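Local coordinates for protein cGAS/DncV-like nucleotidyltransferase in E. coli homolog (Elizabethkingia meningoseptica ATCC 13253 = NBRC 12535, PDB 6E0O) that synthesises cyclic dinucleotide second messengers from nucleoside triphosphates with the help of magnesium, as the signal-producing enzyme of a CBASS defence system against bacteriophage, at residues 43-48 against 155-160; 64-69 against 99-104; 120-125 against 165-170. All coordinates share one frame; numbering follows the deposited sequence.

Contact 1. Residues 43-48 against 155-160; sequences TIFLQG and EGIKFY. With nucleotides of chain B.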
loop_
_atom_site.group_PDB
_atom_site.type_symbol
_atom_site.label_atom_id
_atom_site.label_comp_id
_atom_site.label_asym_id
_atom_site.label_seq_id
_atom_site.Cartn_x
_atom_site.Cartn_y
_atom_site.Cartn_z
ATOM N N THR A 43 13.836 -9.285 10.454
ATOM C CA THR A 43 12.510 -8.986 10.982
ATOM C C THR A 43 11.526 -9.206 9.841
ATOM O O THR A 43 11.735 -8.697 8.737
ATOM C CB THR A 43 12.420 -7.528 11.438
ATOM O OG1 THR A 43 13.320 -7.291 12.523
ATOM C CG2 THR A 43 11.012 -7.173 11.900
ATOM N N ILE A 44 10.467 -9.965 10.098
ATOM C CA ILE A 44 9.405 -10.188 9.122
ATOM C C ILE A 44 8.175 -9.425 9.593
ATOM O O ILE A 44 7.795 -9.514 10.763
ATOM C CB ILE A 44 9.129 -11.691 8.918
ATOM C CG1 ILE A 44 10.344 -12.354 8.247
ATOM C CG2 ILE A 44 7.874 -11.884 8.091
ATOM C CD1 ILE A 44 10.302 -13.880 8.212
ATOM N N PHE A 45 7.578 -8.655 8.688
ATOM C CA PHE A 45 6.405 -7.853 9.008
ATOM C C PHE A 45 5.624 -7.623 7.727
ATOM O O PHE A 45 6.089 -7.939 6.635
ATOM C CB PHE A 45 6.786 -6.554 9.713
ATOM C CG PHE A 45 7.535 -5.567 8.862
ATOM C CD1 PHE A 45 8.923 -5.589 8.782
ATOM C CD2 PHE A 45 6.849 -4.578 8.177
ATOM C CE1 PHE A 45 9.611 -4.644 8.019
ATOM C CE2 PHE A 45 7.519 -3.637 7.416
ATOM C CZ PHE A 45 8.900 -3.666 7.334
ATOM N N LEU A 46 4.417 -7.082 7.868
ATOM C CA LEU A 46 3.575 -6.829 6.715
ATOM C C LEU A 46 3.599 -5.355 6.335
ATOM O O LEU A 46 3.726 -4.466 7.181
ATOM C CB LEU A 46 2.123 -7.233 6.991
ATOM C CG LEU A 46 1.887 -8.683 7.397
ATOM C CD1 LEU A 46 0.374 -8.951 7.496
ATOM C CD2 LEU A 46 2.567 -9.657 6.438
ATOM N N GLN A 47 3.417 -5.102 5.046
ATOM C CA GLN A 47 3.092 -3.762 4.587
ATOM C C GLN A 47 1.947 -3.862 3.587
ATOM O O GLN A 47 1.380 -4.941 3.383
ATOM C CB GLN A 47 4.315 -3.102 3.971
ATOM C CG GLN A 47 4.717 -3.710 2.669
ATOM C CD GLN A 47 5.892 -3.021 2.042
ATOM O OE1 GLN A 47 6.577 -2.221 2.675
ATOM N NE2 GLN A 47 6.138 -3.328 0.780
ATOM N N GLY A 48 1.599 -2.749 2.967
ATOM C CA GLY A 48 0.573 -2.786 1.962
ATOM C C GLY A 48 -0.810 -3.046 2.532
ATOM O O GLY A 48 -1.096 -2.819 3.711
ATOM N N GLU A 155 13.472 6.283 10.319
ATOM C CA GLU A 155 13.883 4.932 9.973
ATOM C C GLU A 155 12.791 4.252 9.162
ATOM O O GLU A 155 11.617 4.239 9.562
ATOM C CB GLU A 155 14.198 4.095 11.212
ATOM C CG GLU A 155 14.681 2.717 10.827
ATOM C CD GLU A 155 15.043 1.849 12.006
ATOM O OE1 GLU A 155 15.589 2.384 12.999
ATOM O OE2 GLU A 155 14.786 0.631 11.930
ATOM N N GLY A 156 13.193 3.666 8.041
ATOM C CA GLY A 156 12.326 2.873 7.198
ATOM C C GLY A 156 13.089 1.709 6.617
ATOM O O GLY A 156 13.954 1.130 7.284
ATOM N N ILE A 157 12.784 1.366 5.368
ATOM C CA ILE A 157 13.413 0.242 4.696
ATOM C C ILE A 157 13.889 0.697 3.331
ATOM O O ILE A 157 13.362 1.644 2.741
ATOM C CB ILE A 157 12.478 -0.974 4.550
ATOM C CG1 ILE A 157 11.184 -0.601 3.821
ATOM C CG2 ILE A 157 12.186 -1.560 5.925
ATOM C CD1 ILE A 157 10.323 -1.802 3.490
ATOM N N LYS A 158 14.883 -0.020 2.821
ATOM C CA LYS A 158 15.384 0.223 1.479
ATOM C C LYS A 158 15.726 -1.087 0.788
ATOM O O LYS A 158 16.179 -2.050 1.416
ATOM C CB LYS A 158 16.616 1.122 1.505
ATOM C CG LYS A 158 17.839 0.511 2.107
ATOM C CD LYS A 158 19.026 1.451 1.930
ATOM C CE LYS A 158 20.271 0.869 2.551
ATOM N NZ LYS A 158 21.401 1.835 2.455
ATOM N N PHE A 159 15.487 -1.117 -0.513
ATOM C CA PHE A 159 15.901 -2.235 -1.335
ATOM C C PHE A 159 16.144 -1.702 -2.737
ATOM O O PHE A 159 15.971 -0.512 -3.007
ATOM C CB PHE A 159 14.899 -3.386 -1.274
ATOM C CG PHE A 159 13.525 -3.037 -1.741
ATOM C CD1 PHE A 159 12.587 -2.522 -0.863
ATOM C CD2 PHE A 159 13.150 -3.275 -3.053
ATOM C CE1 PHE A 159 11.306 -2.226 -1.289
ATOM C CE2 PHE A 159 11.874 -2.983 -3.488
ATOM C CZ PHE A 159 10.946 -2.457 -2.606
ATOM N N TYR A 160 16.571 -2.585 -3.625
ATOM C CA TYR A 160 16.868 -2.217 -4.997
ATOM C C TYR A 160 16.053 -3.083 -5.935
ATOM O O TYR A 160 15.926 -4.288 -5.723
ATOM C CB TYR A 160 18.359 -2.359 -5.274
ATOM C CG TYR A 160 19.155 -1.470 -4.348
ATOM C CD1 TYR A 160 19.502 -1.894 -3.069
ATOM C CD2 TYR A 160 19.515 -0.189 -4.731
ATOM C CE1 TYR A 160 20.212 -1.077 -2.214
ATOM C CE2 TYR A 160 20.229 0.637 -3.884
ATOM C CZ TYR A 160 20.576 0.187 -2.626
ATOM O OH TYR A 160 21.283 1.007 -1.775
ATOM P P A B 2 4.513 -2.478 -7.521
ATOM O OP1 A B 2 5.780 -1.703 -7.585
ATOM O OP2 A B 2 4.082 -3.263 -8.710
ATOM O "O5'" A B 2 4.626 -3.488 -6.292
ATOM C "C5'" A B 2 5.354 -4.710 -6.402
ATOM C "C4'" A B 2 5.807 -5.211 -5.052
ATOM O "O4'" A B 2 6.837 -4.320 -4.549
ATOM C "C3'" A B 2 4.721 -5.261 -3.981
ATOM O "O3'" A B 2 4.937 -6.371 -3.111
ATOM C "C2'" A B 2 4.923 -3.954 -3.224
ATOM O "O2'" A B 2 4.484 -3.975 -1.880
ATOM C "C1'" A B 2 6.434 -3.758 -3.316
ATOM N N9 A B 2 6.822 -2.347 -3.320
ATOM C C8 A B 2 6.684 -1.453 -4.357
ATOM N N7 A B 2 7.109 -0.248 -4.079
ATOM C C5 A B 2 7.547 -0.347 -2.766
ATOM C C6 A B 2 8.107 0.591 -1.876
ATOM N N6 A B 2 8.347 1.870 -2.171
ATOM N N1 A B 2 8.434 0.141 -0.656
ATOM C C2 A B 2 8.206 -1.129 -0.326
ATOM N N3 A B 2 7.687 -2.105 -1.070
ATOM C C4 A B 2 7.377 -1.640 -2.289
#
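Gln47 and Ile157 reach each other across two strands that are not neighbours: their CA atoms, the closest such pair between 43-48 and 155-160, stand 11.1 Å apart, and side chains alone close the gap, with no hydrogen bond across. Gln47 OE1 comes within 3.9 Å of Ile157 CD1, the two side chains meeting at a slant. Toward the start of strand 42-47, Ile157 offers its other branch, CG2, to the edge of the Phe45 ring, 4.1 Å from CZ and near the ring plane. Ile157 can serve both partners because its CG1 sits between the backbone N and the carbonyl carbon (chi1 56°), which sends CD1 to the glutamine while CG2 faces the phenylalanine. Strands 62-68 and 135-147 lie between these two in the curled mixed sheet of the nucleotidyltransferase fold, and Pro171 of helix 171-184 packs against Phe45, Gln47 and Ile157 alike. Strand 42-47 leads toward the Gly-Ser motif of this superfamily, of which Gly48 is the first residue and is expected to contact GTP. Just ahead of it, Gln47 extends its amide to the adenosine A2 of chain B. Its NE2 approaches N3 of A2 to 2.7 Å, coming from well off the plane of the base. The same NE2 gives a weak hydrogen bond to O2' of A2 at 3.2 Å, bent to 133°. Phe159, farther along the second strand, stands almost upright on the adenine: its ring edge comes down on the base face, CE1 being 3.4 Å from C2 of A2. The Gln47 side chain also packs on Asp63, assigned to magnesium binding, and is about 7 Å from the bound magnesium ion.

Contact 2. Residues 64-69 against 99-104; sequences IVMRYD and DELKAD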
loop_
_atom_site.group_PDB
_atom_site.type_symbol
_atom_site.label_atom_id
_atom_site.label_comp_id
_atom_site.label_asym_id
_atom_site.label_seq_id
_atom_site.Cartn_x
_atom_site.Cartn_y
_atom_site.Cartn_z
ATOM N N ILE A 64 4.789 -9.333 2.247
ATOM C CA ILE A 64 5.554 -9.758 3.411
ATOM C C ILE A 64 6.956 -9.183 3.284
ATOM O O ILE A 64 7.703 -9.548 2.364
ATOM C CB ILE A 64 5.610 -11.289 3.515
ATOM C CG1 ILE A 64 4.199 -11.875 3.562
ATOM C CG2 ILE A 64 6.443 -11.722 4.708
ATOM C CD1 ILE A 64 4.176 -13.394 3.516
ATOM N N VAL A 65 7.324 -8.309 4.213
ATOM C CA VAL A 65 8.635 -7.676 4.205
ATOM C C VAL A 65 9.598 -8.528 5.020
ATOM O O VAL A 65 9.274 -8.959 6.132
ATOM C CB VAL A 65 8.557 -6.250 4.770
ATOM C CG1 VAL A 65 9.930 -5.601 4.689
ATOM C CG2 VAL A 65 7.519 -5.413 4.041
ATOM N N MET A 66 10.779 -8.781 4.463
ATOM C CA MET A 66 11.841 -9.484 5.177
ATOM C C MET A 66 13.024 -8.531 5.284
ATOM O O MET A 66 13.799 -8.383 4.336
ATOM C CB MET A 66 12.242 -10.776 4.485
ATOM C CG MET A 66 13.183 -11.605 5.343
ATOM S SD MET A 66 14.122 -12.864 4.486
ATOM C CE MET A 66 15.392 -11.854 3.743
ATOM N N ARG A 67 13.163 -7.890 6.438
ATOM C CA ARG A 67 14.185 -6.874 6.657
ATOM C C ARG A 67 15.415 -7.534 7.273
ATOM O O ARG A 67 15.392 -7.958 8.436
ATOM C CB ARG A 67 13.638 -5.788 7.578
ATOM C CG ARG A 67 14.575 -4.604 7.774
ATOM C CD ARG A 67 14.013 -3.613 8.785
ATOM N NE ARG A 67 13.934 -4.189 10.125
ATOM C CZ ARG A 67 13.245 -3.653 11.120
ATOM N NH1 ARG A 67 12.576 -2.526 10.921
ATOM N NH2 ARG A 67 13.207 -4.248 12.301
ATOM N N TYR A 68 16.486 -7.639 6.490
ATOM C CA TYR A 68 17.740 -8.183 6.982
ATOM C C TYR A 68 18.396 -7.071 7.780
ATOM O O TYR A 68 18.754 -6.026 7.228
ATOM C CB TYR A 68 18.628 -8.645 5.830
ATOM C CG TYR A 68 19.814 -9.412 6.355
ATOM C CD1 TYR A 68 20.943 -8.751 6.813
ATOM C CD2 TYR A 68 19.783 -10.794 6.441
ATOM C CE1 TYR A 68 22.022 -9.449 7.316
ATOM C CE2 TYR A 68 20.847 -11.500 6.946
ATOM C CZ TYR A 68 21.964 -10.826 7.384
ATOM O OH TYR A 68 23.020 -11.553 7.880
ATOM N N ASP A 69 18.535 -7.273 9.083
ATOM C CA ASP A 69 18.833 -6.141 9.951
ATOM C C ASP A 69 19.736 -6.519 11.113
ATOM O O ASP A 69 19.759 -5.804 12.121
ATOM C CB ASP A 69 17.540 -5.513 10.446
ATOM C CG ASP A 69 16.648 -6.505 11.153
ATOM O OD1 ASP A 69 17.144 -7.587 11.535
ATOM O OD2 ASP A 69 15.455 -6.204 11.330
ATOM N N ASP A 99 22.142 -7.747 -3.839
ATOM C CA ASP A 99 21.978 -8.804 -4.831
ATOM C C ASP A 99 22.055 -10.173 -4.175
ATOM O O ASP A 99 21.247 -11.061 -4.473
ATOM C CB ASP A 99 23.055 -8.705 -5.909
ATOM C CG ASP A 99 22.890 -7.501 -6.792
ATOM O OD1 ASP A 99 21.769 -6.960 -6.863
ATOM O OD2 ASP A 99 23.886 -7.101 -7.431
ATOM N N GLU A 100 23.024 -10.358 -3.273
ATOM C CA GLU A 100 23.156 -11.621 -2.556
ATOM C C GLU A 100 21.946 -11.865 -1.667
ATOM O O GLU A 100 21.447 -12.992 -1.584
ATOM C CB GLU A 100 24.415 -11.600 -1.691
ATOM C CG GLU A 100 25.725 -11.480 -2.407
ATOM C CD GLU A 100 26.858 -11.253 -1.415
ATOM O OE1 GLU A 100 27.266 -10.085 -1.225
ATOM O OE2 GLU A 100 27.305 -12.238 -0.792
ATOM N N LEU A 101 21.476 -10.824 -0.969
ATOM C CA LEU A 101 20.296 -10.983 -0.121
ATOM C C LEU A 101 19.104 -11.473 -0.933
ATOM O O LEU A 101 18.420 -12.419 -0.536
ATOM C CB LEU A 101 19.952 -9.672 0.583
ATOM C CG LEU A 101 18.680 -9.721 1.432
ATOM C CD1 LEU A 101 18.814 -10.689 2.598
ATOM C CD2 LEU A 101 18.332 -8.327 1.939
ATOM N N LYS A 102 18.835 -10.836 -2.074
ATOM C CA LYS A 102 17.654 -11.208 -2.842
ATOM C C LYS A 102 17.805 -12.605 -3.424
ATOM O O LYS A 102 16.843 -13.381 -3.448
ATOM C CB LYS A 102 17.367 -10.161 -3.918
ATOM C CG LYS A 102 16.072 -10.411 -4.660
ATOM C CD LYS A 102 15.657 -9.221 -5.493
ATOM C CE LYS A 102 14.359 -9.470 -6.224
ATOM N NZ LYS A 102 14.026 -8.324 -7.103
ATOM N N ALA A 103 19.005 -12.948 -3.893
ATOM C CA ALA A 103 19.236 -14.296 -4.410
ATOM C C ALA A 103 19.068 -15.344 -3.316
ATOM O O ALA A 103 18.486 -16.408 -3.545
ATOM C CB ALA A 103 20.632 -14.395 -5.022
ATOM N N ASP A 104 19.574 -15.059 -2.117
ATOM C CA ASP A 104 19.439 -16.002 -1.013
ATOM C C ASP A 104 17.984 -16.139 -0.589
ATOM O O ASP A 104 17.535 -17.230 -0.218
ATOM C CB ASP A 104 20.296 -15.537 0.163
ATOM C CG ASP A 104 21.784 -15.705 -0.085
ATOM O OD1 ASP A 104 22.177 -16.330 -1.100
ATOM O OD2 ASP A 104 22.567 -15.201 0.747
#
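Leu101 is the one residue of helix 98-113 within 99-104 that meets strand 62-68 here, and a single methyl does most of the work. Its CD1 touches both Met66 and Tyr68, 3.8 Å from Met66 CE and 3.8 Å from Tyr68 CB, while CD2 lies 3.9 Å from that same CB. The methionine turns at its last torsion (chi3 78°), carrying CE round to the leucine. This apolar knot is close and largely buried. The Tyr68 ring, which CD1 approaches obliquely, forms its partly exposed margin; the OH is hydrogen-bonded to Arg41. The solvent side is the outward part of the helix, where Asp99 is exposed and Glu100 partly so. Arg67 points its CB away from the helix, on the other face of the strand, where its NE holds Asp69 OD2 in a salt bridge of 2.8 Å. That carboxylate oxygen lies close to the guanidinium plane and accepts through its anti lone pair; it is also hydrogen-bonded to Thr43 OG1. The contact thus packs helix 98-113 against one face of the sheet. Phe38 of helix 21-38 touches both Met66 and Leu101, Phe141 of strand 135-147 touches Leu101, and the Tyr96 ring meets that of Tyr68.

Contact 3. Residues 120-125 against 165-170; sequences KNKCIQ and KEIISF. With nucleotides of chain B.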
loop_
_atom_site.group_PDB
_atom_site.type_symbol
_atom_site.label_atom_id
_atom_site.label_comp_id
_atom_site.label_asym_id
_atom_site.label_seq_id
_atom_site.Cartn_x
_atom_site.Cartn_y
_atom_site.Cartn_z
ATOM N N LYS A 120 10.517 -11.250 -9.213
ATOM C CA LYS A 120 9.941 -10.056 -9.813
ATOM C C LYS A 120 10.889 -8.876 -9.615
ATOM O O LYS A 120 11.903 -8.974 -8.922
ATOM C CB LYS A 120 8.558 -9.758 -9.228
ATOM C CG LYS A 120 7.578 -10.905 -9.330
ATOM C CD LYS A 120 7.212 -11.233 -10.764
ATOM C CE LYS A 120 6.350 -12.488 -10.815
ATOM N NZ LYS A 120 5.958 -12.862 -12.201
ATOM N N ASN A 121 10.529 -7.736 -10.208
ATOM C CA ASN A 121 11.426 -6.587 -10.214
ATOM C C ASN A 121 11.722 -6.088 -8.803
ATOM O O ASN A 121 12.855 -5.681 -8.510
ATOM C CB ASN A 121 10.813 -5.475 -11.061
ATOM C CG ASN A 121 11.785 -4.345 -11.328
ATOM O OD1 ASN A 121 12.971 -4.575 -11.561
ATOM N ND2 ASN A 121 11.287 -3.117 -11.292
ATOM N N LYS A 122 10.716 -6.099 -7.922
ATOM C CA LYS A 122 10.834 -5.496 -6.600
ATOM C C LYS A 122 10.603 -6.488 -5.470
ATOM O O LYS A 122 10.593 -6.080 -4.303
ATOM C CB LYS A 122 9.867 -4.316 -6.453
ATOM C CG LYS A 122 10.182 -3.143 -7.358
ATOM C CD LYS A 122 9.224 -1.978 -7.156
ATOM C CE LYS A 122 9.358 -0.955 -8.273
ATOM N NZ LYS A 122 8.348 0.126 -8.159
ATOM N N CYS A 123 10.448 -7.774 -5.773
ATOM C CA CYS A 123 10.111 -8.762 -4.754
ATOM C C CYS A 123 10.334 -10.153 -5.327
ATOM O O CYS A 123 10.677 -10.317 -6.501
ATOM C CB CYS A 123 8.659 -8.588 -4.304
ATOM S SG CYS A 123 7.433 -8.933 -5.599
ATOM N N ILE A 124 10.140 -11.156 -4.475
ATOM C CA ILE A 124 10.036 -12.550 -4.891
ATOM C C ILE A 124 8.580 -12.959 -4.680
ATOM O O ILE A 124 8.073 -12.922 -3.553
ATOM C CB ILE A 124 10.974 -13.469 -4.094
ATOM C CG1 ILE A 124 12.426 -12.992 -4.106
ATOM C CG2 ILE A 124 10.819 -14.880 -4.637
ATOM C CD1 ILE A 124 13.083 -12.969 -5.453
ATOM N N GLN A 125 7.905 -13.353 -5.747
ATOM C CA GLN A 125 6.521 -13.783 -5.642
ATOM C C GLN A 125 6.470 -15.267 -5.328
ATOM O O GLN A 125 7.193 -16.065 -5.930
ATOM C CB GLN A 125 5.799 -13.507 -6.958
ATOM C CG GLN A 125 4.323 -13.795 -6.961
ATOM C CD GLN A 125 3.684 -13.359 -8.262
ATOM O OE1 GLN A 125 3.373 -14.182 -9.114
ATOM N NE2 GLN A 125 3.515 -12.057 -8.429
ATOM N N LYS A 165 16.696 0.638 -9.461
ATOM C CA LYS A 165 16.176 1.748 -8.681
ATOM C C LYS A 165 16.357 1.468 -7.200
ATOM O O LYS A 165 16.181 0.336 -6.741
ATOM C CB LYS A 165 14.694 1.960 -8.969
ATOM C CG LYS A 165 14.422 2.343 -10.404
ATOM C CD LYS A 165 13.008 2.827 -10.609
ATOM C CE LYS A 165 12.060 1.676 -10.817
ATOM N NZ LYS A 165 10.753 2.180 -11.328
ATOM N N GLU A 166 16.711 2.509 -6.457
ATOM C CA GLU A 166 16.671 2.458 -5.006
ATOM C C GLU A 166 15.241 2.725 -4.559
ATOM O O GLU A 166 14.687 3.792 -4.837
ATOM C CB GLU A 166 17.622 3.492 -4.412
ATOM C CG GLU A 166 17.754 3.369 -2.900
ATOM C CD GLU A 166 18.638 4.437 -2.302
ATOM O OE1 GLU A 166 18.324 5.629 -2.488
ATOM O OE2 GLU A 166 19.643 4.083 -1.652
ATOM N N ILE A 167 14.631 1.746 -3.910
ATOM C CA ILE A 167 13.258 1.837 -3.439
ATOM C C ILE A 167 13.301 2.005 -1.928
ATOM O O ILE A 167 13.948 1.222 -1.227
ATOM C CB ILE A 167 12.459 0.581 -3.824
ATOM C CG1 ILE A 167 12.608 0.250 -5.313
ATOM C CG2 ILE A 167 10.989 0.762 -3.465
ATOM C CD1 ILE A 167 12.094 1.313 -6.248
ATOM N N ILE A 168 12.629 3.031 -1.427
ATOM C CA ILE A 168 12.598 3.299 0.002
ATOM C C ILE A 168 11.145 3.413 0.438
ATOM O O ILE A 168 10.261 3.779 -0.343
ATOM C CB ILE A 168 13.409 4.554 0.405
ATOM C CG1 ILE A 168 12.775 5.816 -0.160
ATOM C CG2 ILE A 168 14.862 4.419 -0.055
ATOM C CD1 ILE A 168 13.424 7.090 0.349
ATOM N N SER A 169 10.903 3.104 1.703
ATOM C CA SER A 169 9.549 3.118 2.225
ATOM C C SER A 169 9.627 3.338 3.728
ATOM O O SER A 169 10.625 3.008 4.369
ATOM C CB SER A 169 8.817 1.802 1.891
ATOM O OG SER A 169 7.433 1.911 2.140
ATOM N N PHE A 170 8.538 3.863 4.279
ATOM C CA PHE A 170 8.375 4.086 5.715
ATOM C C PHE A 170 7.056 3.452 6.127
ATOM O O PHE A 170 6.102 4.145 6.505
ATOM C CB PHE A 170 8.466 5.577 6.054
ATOM C CG PHE A 170 9.802 6.155 5.705
ATOM C CD1 PHE A 170 10.035 6.657 4.443
ATOM C CD2 PHE A 170 10.844 6.119 6.608
ATOM C CE1 PHE A 170 11.277 7.150 4.095
ATOM C CE2 PHE A 170 12.096 6.608 6.268
ATOM C CZ PHE A 170 12.313 7.116 5.009
ATOM P P A B 2 4.513 -2.478 -7.521
ATOM O OP1 A B 2 5.780 -1.703 -7.585
ATOM O OP2 A B 2 4.082 -3.263 -8.710
ATOM O "O5'" A B 2 4.626 -3.488 -6.292
ATOM C "C5'" A B 2 5.354 -4.710 -6.402
ATOM C "C4'" A B 2 5.807 -5.211 -5.052
ATOM O "O4'" A B 2 6.837 -4.320 -4.549
ATOM C "C3'" A B 2 4.721 -5.261 -3.981
ATOM O "O3'" A B 2 4.937 -6.371 -3.111
ATOM C "C2'" A B 2 4.923 -3.954 -3.224
ATOM O "O2'" A B 2 4.484 -3.975 -1.880
ATOM C "C1'" A B 2 6.434 -3.758 -3.316
ATOM N N9 A B 2 6.822 -2.347 -3.320
ATOM C C8 A B 2 6.684 -1.453 -4.357
ATOM N N7 A B 2 7.109 -0.248 -4.079
ATOM C C5 A B 2 7.547 -0.347 -2.766
ATOM C C6 A B 2 8.107 0.591 -1.876
ATOM N N6 A B 2 8.347 1.870 -2.171
ATOM N N1 A B 2 8.434 0.141 -0.656
ATOM C C2 A B 2 8.206 -1.129 -0.326
ATOM N N3 A B 2 7.687 -2.105 -1.070
ATOM C C4 A B 2 7.377 -1.640 -2.289
HETATM O O HOH W 1 9.625 3.003 -9.034
#
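Lys122 keeps its CG beside the backbone N (chi1 -66°) and then runs out nearly straight, whereas Ile167 bends at both of its torsions; together these bring Lys122 CE to 4.1 Å from Ile167 CD1, the side chains crossing at about a right angle. Both line one face of the adenine in the nucleotide pocket of this nucleotidyltransferase fold, the lysine coming from the turn before strand 124-126, the isoleucine from the edge strand 166-169. Beyond the apolar touch, Lys122 NZ donates to OP1 of A2 of chain B at 3.2 Å, in keeping with the ATP-binding role assigned to this residue. Lys165 NZ lies 4.5 Å from Lys122 NZ, and one water accepts from both, at 2.7 Å from Lys165 NZ and 3.3 Å from Lys122 NZ, which probably eases the closeness of the two charges. Ile167 CG2 presses on the adenine, 3.3 Å from C6 of A2, beside Phe159 of the adjoining strand, which covers the same face. Ser169 instead reaches the rim of the base, setting its CB beside N1 of A2. The adenine amino group N6 of A2 donates to the backbone O of Ile168, 3.3 Å away, with an N-H...O angle of 161°.

All three contacts draw on one sheet, their centres only 9 to 10 Å apart. Contacts 1 and 2 share a strand pairing: Phe45 O takes the N-H of Val65 at 2.7 Å, and Val65 CG2 packs 3.5 Å from Gln47 CD. Contacts 1 and 3 meet across a hairpin, with Phe159 O 2.8 Å from Ile167 N, and both touch the same adenosine: contact 1 reaches its sugar and N3, contact 3 its phosphate and amino group. Contact 2 joins that sheet to helix 98-113, with the Met66 side chain about 10 Å from that of Gln47. The link between contacts 2 and 3 is a hydrogen bond from Lys102 NZ to Lys120 O, 2.9 Å long.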